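Local coordinates for protein putative phosphatase (Bacteroides thetaiotaomicron, PDB 3KYA) that is of unknown function but is probably a phosphatase, binds zinc ions, and joins an IPT/TIG immunoglobulin-like domain to what appears to be a beta-propeller, at residues A[9-13]-A[40-44]; A[16-22]-A[35-41]; A[30-36]-A[67-73]; A[74-78]-A[473-477]. All blocks are in the same frame, centred on the assembly; numbering follows the deposited sequence.

Interaction 1. Residues A[9-13]-A[40-44]; sequences TGAFD and NFGTD. With ZN (zinc ion), chain B.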
loop_
_atom_site.group_PDB
_atom_site.type_symbol
_atom_site.label_atom_id
_atom_site.label_comp_id
_atom_site.label_asym_id
_atom_site.label_seq_id
_atom_site.Cartn_x
_atom_site.Cartn_y
_atom_site.Cartn_z
ATOM N N THR A 9 20.210 29.265 -31.259
ATOM C CA THR A 9 19.265 29.448 -30.148
ATOM C C THR A 9 19.044 28.109 -29.466
ATOM O O THR A 9 18.636 27.140 -30.118
ATOM C CB THR A 9 17.876 29.986 -30.601
ATOM O OG1 THR A 9 18.008 31.278 -31.206
ATOM C CG2 THR A 9 16.920 30.092 -29.407
ATOM N N GLY A 10 19.310 28.060 -28.161
ATOM C CA GLY A 10 19.155 26.840 -27.387
ATOM C C GLY A 10 20.445 26.055 -27.207
ATOM O O GLY A 10 20.508 25.183 -26.347
ATOM N N ALA A 11 21.474 26.344 -28.002
ATOM C CA ALA A 11 22.751 25.631 -27.875
ATOM C C ALA A 11 23.592 26.183 -26.723
ATOM O O ALA A 11 23.450 27.345 -26.346
ATOM C CB ALA A 11 23.531 25.701 -29.178
ATOM N N PHE A 12 24.462 25.342 -26.169
ATOM C CA PHE A 12 25.382 25.745 -25.103
ATOM C C PHE A 12 26.378 26.774 -25.619
ATOM O O PHE A 12 26.935 26.604 -26.699
ATOM C CB PHE A 12 26.127 24.521 -24.551
ATOM C CG PHE A 12 27.243 24.849 -23.590
ATOM C CD1 PHE A 12 26.994 25.562 -22.422
ATOM C CD2 PHE A 12 28.537 24.394 -23.828
ATOM C CE1 PHE A 12 28.018 25.845 -21.525
ATOM C CE2 PHE A 12 29.562 24.672 -22.945
ATOM C CZ PHE A 12 29.307 25.400 -21.789
ATOM N N ASP A 13 26.576 27.847 -24.853
ATOM C CA ASP A 13 27.530 28.908 -25.203
ATOM C C ASP A 13 28.602 28.946 -24.107
ATOM O O ASP A 13 28.355 29.467 -23.014
ATOM C CB ASP A 13 26.809 30.250 -25.332
ATOM C CG ASP A 13 27.706 31.362 -25.885
ATOM O OD1 ASP A 13 28.946 31.249 -25.795
ATOM O OD2 ASP A 13 27.159 32.357 -26.410
ATOM N N ASN A 40 21.693 27.916 -20.177
ATOM C CA ASN A 40 22.928 27.531 -20.845
ATOM C C ASN A 40 23.325 26.073 -20.592
ATOM O O ASN A 40 24.507 25.772 -20.432
ATOM C CB ASN A 40 24.055 28.506 -20.432
ATOM C CG ASN A 40 25.195 28.558 -21.423
ATOM O OD1 ASN A 40 25.017 28.295 -22.603
ATOM N ND2 ASN A 40 26.381 28.940 -20.944
ATOM N N PHE A 41 22.333 25.183 -20.565
ATOM C CA PHE A 41 22.587 23.759 -20.351
ATOM C C PHE A 41 22.841 23.000 -21.650
ATOM O O PHE A 41 23.335 21.860 -21.624
ATOM C CB PHE A 41 21.413 23.068 -19.650
ATOM C CG PHE A 41 21.086 23.604 -18.285
ATOM C CD1 PHE A 41 22.086 23.922 -17.370
ATOM C CD2 PHE A 41 19.771 23.667 -17.869
ATOM C CE1 PHE A 41 21.769 24.381 -16.105
ATOM C CE2 PHE A 41 19.451 24.106 -16.597
ATOM C CZ PHE A 41 20.461 24.460 -15.715
ATOM N N GLY A 42 22.506 23.602 -22.785
ATOM C CA GLY A 42 22.654 22.903 -24.058
ATOM C C GLY A 42 21.566 21.841 -24.195
ATOM O O GLY A 42 20.658 21.766 -23.372
ATOM N N THR A 43 21.664 21.015 -25.236
ATOM C CA THR A 43 20.639 20.003 -25.527
ATOM C C THR A 43 21.138 18.543 -25.526
ATOM O O THR A 43 20.416 17.640 -25.961
ATOM C CB THR A 43 20.009 20.285 -26.897
ATOM O OG1 THR A 43 21.030 20.261 -27.912
ATOM C CG2 THR A 43 19.301 21.650 -26.916
ATOM N N ASP A 44 22.348 18.316 -25.017
ATOM C CA ASP A 44 22.966 16.984 -24.987
ATOM C C ASP A 44 23.320 16.468 -23.590
ATOM O O ASP A 44 24.138 17.065 -22.890
ATOM C CB ASP A 44 24.242 16.990 -25.834
ATOM C CG ASP A 44 23.950 16.977 -27.333
ATOM O OD1 ASP A 44 23.128 16.145 -27.761
ATOM O OD2 ASP A 44 24.555 17.772 -28.089
HETATM ZN ZN ZN B . 21.765 16.025 -29.132
HETATM O O HOH W 1 21.568 26.163 -23.751
HETATM O O HOH W 2 23.921 22.461 -26.931
#

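Interaction 2. Residues A[16-22]-A[35-41]; sequences KPVAISD and LIYGENF. With ZN (zinc ion), chain C.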
loop_
_atom_site.group_PDB
_atom_site.type_symbol
_atom_site.label_atom_id
_atom_site.label_comp_id
_atom_site.label_asym_id
_atom_site.label_seq_id
_atom_site.Cartn_x
_atom_site.Cartn_y
_atom_site.Cartn_z
ATOM N N LYS A 16 29.489 32.076 -21.908
ATOM C CA LYS A 16 28.481 32.575 -20.980
ATOM C C LYS A 16 28.366 31.676 -19.761
ATOM O O LYS A 16 28.581 30.463 -19.854
ATOM C CB LYS A 16 27.115 32.644 -21.665
ATOM C CG LYS A 16 27.009 33.636 -22.825
ATOM C CD LYS A 16 27.210 35.074 -22.344
ATOM C CE LYS A 16 26.759 36.100 -23.376
ATOM N NZ LYS A 16 27.546 36.055 -24.633
ATOM N N PRO A 17 27.993 32.259 -18.607
ATOM C CA PRO A 17 27.847 31.431 -17.421
ATOM C C PRO A 17 26.712 30.421 -17.553
ATOM O O PRO A 17 25.862 30.544 -18.438
ATOM C CB PRO A 17 27.518 32.445 -16.314
ATOM C CG PRO A 17 27.023 33.658 -17.018
ATOM C CD PRO A 17 27.732 33.687 -18.331
ATOM N N VAL A 18 26.749 29.406 -16.702
ATOM C CA VAL A 18 25.674 28.444 -16.583
ATOM C C VAL A 18 24.986 28.874 -15.299
ATOM O O VAL A 18 25.657 29.244 -14.324
ATOM C CB VAL A 18 26.175 26.999 -16.477
ATOM C CG1 VAL A 18 25.025 26.059 -16.120
ATOM C CG2 VAL A 18 26.829 26.573 -17.774
ATOM N N ALA A 19 23.659 28.855 -15.290
ATOM C CA ALA A 19 22.908 29.262 -14.114
ATOM C C ALA A 19 21.844 28.246 -13.749
ATOM O O ALA A 19 21.291 27.598 -14.623
ATOM C CB ALA A 19 22.256 30.639 -14.357
ATOM N N ILE A 20 21.603 28.093 -12.445
ATOM C CA ILE A 20 20.502 27.306 -11.912
ATOM C C ILE A 20 19.594 28.299 -11.184
ATOM O O ILE A 20 20.042 28.960 -10.246
ATOM C CB ILE A 20 20.970 26.227 -10.934
ATOM C CG1 ILE A 20 21.783 25.169 -11.693
ATOM C CG2 ILE A 20 19.766 25.617 -10.212
ATOM C CD1 ILE A 20 22.406 24.107 -10.789
ATOM N N SER A 21 18.334 28.392 -11.606
ATOM C CA SER A 21 17.388 29.348 -11.016
ATOM C C SER A 21 16.392 28.732 -10.042
ATOM O O SER A 21 15.867 29.430 -9.176
ATOM C CB SER A 21 16.599 30.035 -12.132
ATOM O OG SER A 21 15.902 29.063 -12.891
ATOM N N ASP A 22 16.132 27.431 -10.169
ATOM C CA ASP A 22 15.101 26.792 -9.380
ATOM C C ASP A 22 15.181 25.288 -9.602
ATOM O O ASP A 22 15.844 24.825 -10.520
ATOM C CB ASP A 22 13.731 27.305 -9.862
ATOM C CG ASP A 22 12.612 27.111 -8.852
ATOM O OD1 ASP A 22 12.833 26.581 -7.744
ATOM O OD2 ASP A 22 11.478 27.550 -9.168
ATOM N N LEU A 35 13.857 17.960 -11.267
ATOM C CA LEU A 35 13.819 18.882 -12.391
ATOM C C LEU A 35 14.565 20.145 -11.981
ATOM O O LEU A 35 14.209 20.787 -10.986
ATOM C CB LEU A 35 12.364 19.207 -12.769
ATOM C CG LEU A 35 12.115 20.305 -13.808
ATOM C CD1 LEU A 35 12.836 20.027 -15.123
ATOM C CD2 LEU A 35 10.600 20.536 -14.070
ATOM N N ILE A 36 15.616 20.474 -12.727
ATOM C CA ILE A 36 16.438 21.643 -12.453
ATOM C C ILE A 36 16.258 22.677 -13.562
ATOM O O ILE A 36 16.468 22.387 -14.744
ATOM C CB ILE A 36 17.947 21.269 -12.324
ATOM C CG1 ILE A 36 18.183 20.262 -11.192
ATOM C CG2 ILE A 36 18.794 22.532 -12.099
ATOM C CD1 ILE A 36 19.559 19.554 -11.281
ATOM N N TYR A 37 15.842 23.889 -13.181
ATOM C CA TYR A 37 15.673 24.998 -14.124
ATOM C C TYR A 37 16.890 25.908 -14.136
ATOM O O TYR A 37 17.537 26.124 -13.102
ATOM C CB TYR A 37 14.467 25.862 -13.735
ATOM C CG TYR A 37 13.115 25.230 -13.936
ATOM C CD1 TYR A 37 12.520 25.233 -15.186
ATOM C CD2 TYR A 37 12.419 24.649 -12.877
ATOM C CE1 TYR A 37 11.274 24.679 -15.388
ATOM C CE2 TYR A 37 11.154 24.092 -13.070
ATOM C CZ TYR A 37 10.589 24.112 -14.334
ATOM O OH TYR A 37 9.343 23.571 -14.579
ATOM N N GLY A 38 17.182 26.478 -15.292
ATOM C CA GLY A 38 18.321 27.373 -15.416
ATOM C C GLY A 38 18.577 27.884 -16.816
ATOM O O GLY A 38 17.652 28.074 -17.607
ATOM N N GLU A 39 19.849 28.113 -17.120
ATOM C CA GLU A 39 20.247 28.632 -18.415
ATOM C C GLU A 39 21.564 28.059 -18.864
ATOM O O GLU A 39 22.429 27.773 -18.041
ATOM C CB GLU A 39 20.438 30.153 -18.339
ATOM C CG GLU A 39 19.205 30.923 -17.964
ATOM C CD GLU A 39 19.488 32.415 -17.847
ATOM O OE1 GLU A 39 20.337 32.803 -17.009
ATOM O OE2 GLU A 39 18.847 33.192 -18.584
ATOM N N ASN A 40 21.693 27.916 -20.177
ATOM C CA ASN A 40 22.928 27.531 -20.845
ATOM C C ASN A 40 23.325 26.073 -20.592
ATOM O O ASN A 40 24.507 25.772 -20.432
ATOM C CB ASN A 40 24.055 28.506 -20.432
ATOM C CG ASN A 40 25.195 28.558 -21.423
ATOM O OD1 ASN A 40 25.017 28.295 -22.603
ATOM N ND2 ASN A 40 26.381 28.940 -20.944
ATOM N N PHE A 41 22.333 25.183 -20.565
ATOM C CA PHE A 41 22.587 23.759 -20.351
ATOM C C PHE A 41 22.841 23.000 -21.650
ATOM O O PHE A 41 23.335 21.860 -21.624
ATOM C CB PHE A 41 21.413 23.068 -19.650
ATOM C CG PHE A 41 21.086 23.604 -18.285
ATOM C CD1 PHE A 41 22.086 23.922 -17.370
ATOM C CD2 PHE A 41 19.771 23.667 -17.869
ATOM C CE1 PHE A 41 21.769 24.381 -16.105
ATOM C CE2 PHE A 41 19.451 24.106 -16.597
ATOM C CZ PHE A 41 20.461 24.460 -15.715
HETATM ZN ZN ZN C . 11.202 28.875 -10.908
#

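Interaction 3. Residues A[30-36]-A[67-73]; sequences AYQKLLI and VYCFVPS. With EDO (1,2-ethanediol), chain D; EDO (1,2-ethanediol), chain E.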
loop_
_atom_site.group_PDB
_atom_site.type_symbol
_atom_site.label_atom_id
_atom_site.label_comp_id
_atom_site.label_asym_id
_atom_site.label_seq_id
_atom_site.Cartn_x
_atom_site.Cartn_y
_atom_site.Cartn_z
ATOM N N ALA A 30 16.501 9.420 -2.200
ATOM C CA ALA A 30 17.219 8.768 -3.292
ATOM C C ALA A 30 16.237 8.194 -4.304
ATOM O O ALA A 30 15.177 7.723 -3.934
ATOM C CB ALA A 30 18.115 7.667 -2.744
ATOM N N TYR A 31 16.615 8.235 -5.582
ATOM C CA TYR A 31 15.806 7.760 -6.712
ATOM C C TYR A 31 14.673 8.718 -7.125
ATOM O O TYR A 31 13.973 8.441 -8.091
ATOM C CB TYR A 31 15.265 6.323 -6.501
ATOM C CG TYR A 31 16.373 5.288 -6.369
ATOM C CD1 TYR A 31 16.964 5.020 -5.132
ATOM C CD2 TYR A 31 16.840 4.594 -7.490
ATOM C CE1 TYR A 31 17.983 4.073 -5.009
ATOM C CE2 TYR A 31 17.861 3.645 -7.382
ATOM C CZ TYR A 31 18.437 3.392 -6.135
ATOM O OH TYR A 31 19.458 2.465 -6.016
ATOM N N GLN A 32 14.479 9.822 -6.395
ATOM C CA GLN A 32 13.501 10.838 -6.784
ATOM C C GLN A 32 13.942 11.484 -8.088
ATOM O O GLN A 32 15.127 11.777 -8.264
ATOM C CB GLN A 32 13.414 11.934 -5.711
ATOM C CG GLN A 32 12.628 13.206 -6.095
ATOM C CD GLN A 32 11.115 13.013 -6.170
ATOM O OE1 GLN A 32 10.457 13.422 -7.155
ATOM N NE2 GLN A 32 10.552 12.407 -5.131
ATOM N N LYS A 33 12.993 11.710 -8.991
ATOM C CA LYS A 33 13.265 12.432 -10.221
ATOM C C LYS A 33 13.266 13.926 -9.868
ATOM O O LYS A 33 12.303 14.429 -9.270
ATOM C CB LYS A 33 12.207 12.101 -11.256
ATOM C CG LYS A 33 12.510 12.521 -12.654
ATOM C CD LYS A 33 11.539 11.845 -13.640
ATOM C CE LYS A 33 11.767 10.318 -13.738
ATOM N NZ LYS A 33 10.952 9.622 -14.793
ATOM N N LEU A 34 14.338 14.622 -10.233
ATOM C CA LEU A 34 14.507 16.047 -9.947
ATOM C C LEU A 34 14.609 16.864 -11.232
ATOM O O LEU A 34 15.363 16.519 -12.154
ATOM C CB LEU A 34 15.771 16.263 -9.098
ATOM C CG LEU A 34 16.167 17.688 -8.732
ATOM C CD1 LEU A 34 15.159 18.281 -7.728
ATOM C CD2 LEU A 34 17.590 17.699 -8.168
ATOM N N LEU A 35 13.857 17.960 -11.267
ATOM C CA LEU A 35 13.819 18.882 -12.391
ATOM C C LEU A 35 14.565 20.145 -11.981
ATOM O O LEU A 35 14.209 20.787 -10.986
ATOM C CB LEU A 35 12.364 19.207 -12.769
ATOM C CG LEU A 35 12.115 20.305 -13.808
ATOM C CD1 LEU A 35 12.836 20.027 -15.123
ATOM C CD2 LEU A 35 10.600 20.536 -14.070
ATOM N N ILE A 36 15.616 20.474 -12.727
ATOM C CA ILE A 36 16.438 21.643 -12.453
ATOM C C ILE A 36 16.258 22.677 -13.562
ATOM O O ILE A 36 16.468 22.387 -14.744
ATOM C CB ILE A 36 17.947 21.269 -12.324
ATOM C CG1 ILE A 36 18.183 20.262 -11.192
ATOM C CG2 ILE A 36 18.794 22.532 -12.099
ATOM C CD1 ILE A 36 19.559 19.554 -11.281
ATOM N N VAL A 67 17.079 20.577 -16.819
ATOM C CA VAL A 67 17.715 19.268 -16.777
ATOM C C VAL A 67 16.952 18.382 -15.821
ATOM O O VAL A 67 16.592 18.814 -14.721
ATOM C CB VAL A 67 19.188 19.342 -16.295
ATOM C CG1 VAL A 67 19.800 17.932 -16.183
ATOM C CG2 VAL A 67 20.016 20.200 -17.233
ATOM N N TYR A 68 16.703 17.139 -16.238
ATOM C CA TYR A 68 16.100 16.137 -15.369
ATOM C C TYR A 68 17.194 15.165 -14.949
ATOM O O TYR A 68 18.004 14.757 -15.789
ATOM C CB TYR A 68 15.037 15.317 -16.074
ATOM C CG TYR A 68 13.679 15.945 -16.199
ATOM C CD1 TYR A 68 12.778 15.902 -15.143
ATOM C CD2 TYR A 68 13.266 16.518 -17.390
ATOM C CE1 TYR A 68 11.499 16.452 -15.266
ATOM C CE2 TYR A 68 11.992 17.069 -17.526
ATOM C CZ TYR A 68 11.119 17.034 -16.454
ATOM O OH TYR A 68 9.852 17.576 -16.589
ATOM N N CYS A 69 17.202 14.804 -13.670
ATOM C CA CYS A 69 18.155 13.828 -13.144
ATOM C C CYS A 69 17.525 13.044 -11.993
ATOM O O CYS A 69 16.405 13.349 -11.545
ATOM C CB CYS A 69 19.426 14.537 -12.676
ATOM S SG CYS A 69 19.175 15.598 -11.225
ATOM N N PHE A 70 18.214 12.003 -11.541
ATOM C CA PHE A 70 17.771 11.233 -10.379
ATOM C C PHE A 70 18.587 11.614 -9.159
ATOM O O PHE A 70 19.822 11.713 -9.235
ATOM C CB PHE A 70 17.957 9.730 -10.598
ATOM C CG PHE A 70 16.959 9.120 -11.542
ATOM C CD1 PHE A 70 15.616 9.046 -11.190
ATOM C CD2 PHE A 70 17.365 8.573 -12.757
ATOM C CE1 PHE A 70 14.689 8.458 -12.051
ATOM C CE2 PHE A 70 16.437 7.980 -13.626
ATOM C CZ PHE A 70 15.109 7.924 -13.269
ATOM N N VAL A 71 17.917 11.797 -8.021
ATOM C CA VAL A 71 18.617 12.096 -6.773
ATOM C C VAL A 71 19.427 10.871 -6.330
ATOM O O VAL A 71 18.883 9.786 -6.162
ATOM C CB VAL A 71 17.644 12.498 -5.657
ATOM C CG1 VAL A 71 18.371 12.681 -4.313
ATOM C CG2 VAL A 71 16.876 13.776 -6.063
ATOM N N PRO A 72 20.735 11.043 -6.118
ATOM C CA PRO A 72 21.533 9.879 -5.737
ATOM C C PRO A 72 21.434 9.503 -4.264
ATOM O O PRO A 72 21.135 10.365 -3.410
ATOM C CB PRO A 72 22.966 10.312 -6.048
ATOM C CG PRO A 72 22.938 11.790 -6.218
ATOM C CD PRO A 72 21.543 12.260 -6.322
ATOM N N SER A 73 21.670 8.228 -3.972
ATOM C CA SER A 73 21.753 7.778 -2.593
ATOM C C SER A 73 22.881 8.527 -1.877
ATOM O O SER A 73 23.963 8.734 -2.438
ATOM C CB SER A 73 22.040 6.274 -2.537
ATOM O OG SER A 73 20.932 5.530 -3.007
HETATM C C1 EDO D . 20.682 5.934 -6.654
HETATM O O1 EDO D . 21.953 6.540 -6.367
HETATM C C2 EDO D . 19.855 6.770 -7.619
HETATM O O2 EDO D . 20.527 6.896 -8.872
HETATM C C1 EDO E . 19.463 5.644 0.803
HETATM O O1 EDO E . 20.850 5.846 0.509
HETATM C C2 EDO E . 18.930 4.434 0.055
HETATM O O2 EDO E . 18.861 4.723 -1.345
HETATM O O HOH W 3 21.488 3.172 -4.233
#

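Interaction 4. Residues A[74-78]-A[473-477]; sequences GAFSG and MEQEE. With EDO (1,2-ethanediol), chain E.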
loop_
_atom_site.group_PDB
_atom_site.type_symbol
_atom_site.label_atom_id
_atom_site.label_comp_id
_atom_site.label_asym_id
_atom_site.label_seq_id
_atom_site.Cartn_x
_atom_site.Cartn_y
_atom_site.Cartn_z
ATOM N N GLY A 74 22.629 8.943 -0.636
ATOM C CA GLY A 74 23.644 9.604 0.163
ATOM C C GLY A 74 23.955 11.055 -0.184
ATOM O O GLY A 74 25.043 11.524 0.121
ATOM N N ALA A 75 23.007 11.772 -0.787
ATOM C CA ALA A 75 23.213 13.169 -1.179
ATOM C C ALA A 75 22.863 14.112 -0.014
ATOM O O ALA A 75 22.148 15.095 -0.193
ATOM C CB ALA A 75 22.381 13.498 -2.405
ATOM N N PHE A 76 23.421 13.821 1.153
ATOM C CA PHE A 76 23.065 14.511 2.409
ATOM C C PHE A 76 23.057 16.036 2.367
ATOM O O PHE A 76 22.101 16.645 2.839
ATOM C CB PHE A 76 23.972 14.065 3.567
ATOM C CG PHE A 76 23.899 12.596 3.854
ATOM C CD1 PHE A 76 22.826 12.069 4.555
ATOM C CD2 PHE A 76 24.907 11.743 3.426
ATOM C CE1 PHE A 76 22.746 10.704 4.810
ATOM C CE2 PHE A 76 24.829 10.369 3.681
ATOM C CZ PHE A 76 23.753 9.861 4.374
ATOM N N SER A 77 24.098 16.648 1.816
ATOM C CA SER A 77 24.197 18.116 1.848
ATOM C C SER A 77 23.190 18.806 0.911
ATOM O O SER A 77 22.821 19.972 1.139
ATOM C CB SER A 77 25.631 18.584 1.540
ATOM O OG SER A 77 25.895 18.589 0.146
ATOM N N GLY A 78 22.745 18.102 -0.133
ATOM C CA GLY A 78 21.778 18.661 -1.080
ATOM C C GLY A 78 22.334 19.713 -2.021
ATOM O O GLY A 78 21.580 20.331 -2.776
HETATM N N MSE A 473 18.705 3.880 9.837
HETATM C CA MSE A 473 18.745 5.135 9.079
HETATM C C MSE A 473 20.151 5.431 8.579
HETATM O O MSE A 473 21.112 5.371 9.348
HETATM C CB MSE A 473 18.275 6.308 9.946
HETATM C CG MSE A 473 16.822 6.244 10.365
HETATM SE SE MSE A 473 15.658 6.286 8.830
HETATM C CE MSE A 473 16.276 7.990 8.122
ATOM N N GLU A 474 20.291 5.758 7.293
ATOM C CA GLU A 474 21.617 6.097 6.774
ATOM C C GLU A 474 22.171 7.333 7.508
ATOM O O GLU A 474 21.408 8.174 7.977
ATOM C CB GLU A 474 21.592 6.339 5.268
ATOM C CG GLU A 474 20.670 7.450 4.841
ATOM C CD GLU A 474 20.588 7.604 3.336
ATOM O OE1 GLU A 474 21.596 7.367 2.636
ATOM O OE2 GLU A 474 19.510 7.999 2.862
ATOM N N GLN A 475 23.497 7.417 7.604
ATOM C CA GLN A 475 24.168 8.511 8.299
ATOM C C GLN A 475 25.286 9.083 7.471
ATOM O O GLN A 475 25.983 8.355 6.760
ATOM C CB GLN A 475 24.804 8.024 9.602
ATOM C CG GLN A 475 23.863 7.413 10.618
ATOM C CD GLN A 475 24.613 6.855 11.824
ATOM O OE1 GLN A 475 24.283 5.776 12.335
ATOM N NE2 GLN A 475 25.650 7.569 12.263
ATOM N N GLU A 476 25.470 10.393 7.584
ATOM C CA GLU A 476 26.567 11.068 6.921
ATOM C C GLU A 476 27.812 10.721 7.743
ATOM O O GLU A 476 27.884 11.052 8.927
ATOM C CB GLU A 476 26.312 12.569 6.881
ATOM C CG GLU A 476 27.289 13.359 6.020
ATOM C CD GLU A 476 26.970 14.843 6.001
ATOM O OE1 GLU A 476 25.932 15.242 6.576
ATOM O OE2 GLU A 476 27.758 15.615 5.413
ATOM N N GLU A 477 28.760 10.013 7.133
ATOM C CA GLU A 477 29.984 9.569 7.834
ATOM C C GLU A 477 30.893 10.724 8.241
ATOM O O GLU A 477 31.176 11.606 7.437
ATOM C CB GLU A 477 30.762 8.571 6.963
ATOM C CG GLU A 477 31.319 9.154 5.649
ATOM C CD GLU A 477 31.733 8.082 4.646
ATOM O OE1 GLU A 477 31.449 6.880 4.882
ATOM O OE2 GLU A 477 32.327 8.450 3.606
HETATM C C1 EDO E . 19.463 5.644 0.803
HETATM O O1 EDO E . 20.850 5.846 0.509
HETATM C C2 EDO E . 18.930 4.434 0.055
HETATM O O2 EDO E . 18.861 4.723 -1.345
#

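Interaction 1. Residues A[9-13]-A[40-44]
Asn40 (chi1 -158°) and Phe12 (chi1 172°) both hold CG on the far side of CB from the backbone N, which carries the Asn40 amide to the backbone of Asp13 and sets the Phe12 ring alongside it. The amide grips Asp13 at both its N and its O. Asp13 N donates to Asn40 OD1 at 2.8 Å, almost straight, in the carbonyl plane and on a lone pair. Asn40 ND2 answers with a 2.9 Å bond to Asp13 O; this bond stays close to the plane of the amide but meets Asp13 O from above its carbonyl plane. Two bonds to one residue fix the rotation of the amide. Ring and amide planes are 30° apart, with Phe12 CE1 3.5 Å from Asn40 ND2. The Phe12 edge also meets the backbone: CD1 lies 3.2 Å from Asn40 O, a buried carbonyl oxygen for which the model holds no hydrogen-bonding partner. Gly42, at positive phi, passes close to Phe12, its CA 3.9 Å from Phe12 CB, and a side chain there would be tight against that CB. Two waters complete the seam, one between Gly10 O and Gly42 N, the other accepting from Phe12 N and Thr43 N. At the end of 40-44, Asp44 OD1 coordinates a zinc ion at 1.9 Å. Ser15 takes up the Asp13 carboxylate, and Phe12 continues onto Val84 of strand 80-84. Here an asparagine side chain pins the N-terminal lead-in to the loop after strand 33-39, at the end of the immunoglobulin-like IPT/TIG domain far from the centre of the chain.

Interaction 2. Residues A[16-22]-A[35-41]
Ala19 with Glu39 and Asp22 with Tyr37 are hydrogen-bonded antiparallel pairs, Ile20 with Gly38 between them is a non-hydrogen-bonded one, the register shifts by one residue between Ile20 and Asp22, and the N-to-C directions of strands 19-22 and 35-39 are 126° apart. Ser21 and Asp22 together face Tyr37: Ser21 N donates to Tyr37 O at 2.8 Å, and Tyr37 N to Asp22 O at the same length. Gly38 lets the strands close in to a CA-CA distance of 4.1 Å with Ile20; a CB on Gly38 would clash with Ala19 O, which instead lies 3.1 Å from Gly38 CA in a CA-H...O contact. Ile20 CG2 meets Ile36 CG2 at 3.7 Å, the two side chains slanting past one another on the face turned to strand 80-84. Val18 crosses Phe41 at about a right angle, CG1 3.7 Å from CE1. The Phe41 ring also carries the backbone N of Glu39 over the rim of one face. Beyond the paired strands, Asn40 ND2 adds a bent 3.0 Å bond to Pro17 O, arriving well above that carbonyl plane, while Asn40 OD1 is taken by Asp13 N. On the other face of the strands, Asp22 (chi1 -160°) sends OD2 to a zinc ion at 2.2 Å, while OD1 forms a salt bridge with Lys26, probably steadying the carboxylate. Tyr37 packs there on Asp340 of the second subunit. A classic beta bulge interrupts the first hairpin of the IPT/TIG domain, with one face in the apolar core and the other holding a zinc ligand.

Interaction 3. Residues A[30-36]-A[67-73]
The Tyr68 ring takes Leu35 CD1 over the centre of one face, a CH-pi contact of 3.8 Å to the centroid, 13° off the normal. With chi1 of -81°, Tyr68 tilts back over strand 33-36 and reaches that methyl. The Tyr31 ring has C1 of a 1,2-ethanediol over one face, 3.4 Å from CZ, and O2 of a second ethanediol at its edge; both molecules probably come from the crystallisation liquor. Phe70 has Gln32 O near its plane at the edge, and Lys33 runs beside it pointing the same way, CE 3.9 Å from Phe70 CE1. A water joins Tyr31 OH to Ser73 OG. Six backbone hydrogen bonds zip the antiparallel segments, among them the almost straight 2.8 Å bond from Leu34 N to Cys69 O. On the opposite face, Cys69 SG touches Leu34 CD2 and Ile36 CD1, both at 4.0 Å. The Tyr68 hydroxyl bonds Asp338 of the second subunit, and the ring stacks edge-to-face with Tyr350 there. An alanine in place of Tyr68 is likely to uncover Leu35 CD1 and leave Asp338 of the second subunit without this hydroxyl. The pair sits mid-sheet: strand 19-28 flanks strand 33-39, strand 55-62 flanks strand 66-70, and Ile52 of strand 48-52 packs on Leu34 and Cys69.

Interaction 4. Residues A[74-78]-A[473-477]
Phe76 sits in a type I beta turn running from Ala75 to Gly78 and meets the irregular, extended chain 474-476, their closest CA atoms, Phe76 and Glu476, being 6.7 Å apart. Here the loop before strand 80-84 of the IPT/TIG domain touches the C-terminal tail that leaves strand 467-473 of the propeller-like part. Ala75 centres an inverse gamma turn, closed by a weak bond from Phe76 N to Gly74 O. Packing around one ring carries the contact. Chi1 of -60° keeps Phe76 CG opposite its own carbonyl carbon, and the ring projects to the tail. Glu476 lays its chain over one face: CB stands 4.0 Å from the ring centroid, 17° off the normal, as a CH-pi contact. The Glu476 side chain and Phe76 run past each other in opposite directions, and the carboxylate is almost parallel to the ring, with OE1 3.8 Å from Phe76 CB. At the far end of the ring, CZ comes within 3.5 Å of Gln475 C. Glu474 crosses the ring at a slant, CG 3.9 Å from CE1, its carboxylate turned 69° from the ring plane. Tyr101, of strand 100-101, stacks edge-to-face with Phe76; its hydroxyl bonds both Gly74 N and Glu474 OE2, and the latter oxygen is also held by Lys104 N. Without the Phe76 ring, as with a serine here, the Glu476 chain would probably lose the face it lies on and Tyr101 its edge-to-face partner. The other oxygen, Glu474 OE1, accepts a 2.7 Å hydrogen bond from O1 of a 1,2-ethanediol.

How the interactions relate
From the N terminus, interaction 1 closes the first loop, bringing 9-13 onto 40-44, and interaction 2 closes a shorter one within it, the hairpin of strands 19-28 and 33-39; they share Asn40 and Phe41. Interaction 3 crosses both, since it starts at 30-36 and ends at 67-73, and shares strand 33-39 with interaction 2, so three neighbouring strands of one sheet are joined in turn. Phe41 against Val67 also packs these contacts together. Interactions 2 and 3 both reach the second subunit. Interaction 4 follows in series, adjoining 67-73 in sequence, and spans nearly 400 residues to bring the C-terminal tail back onto the IPT/TIG domain.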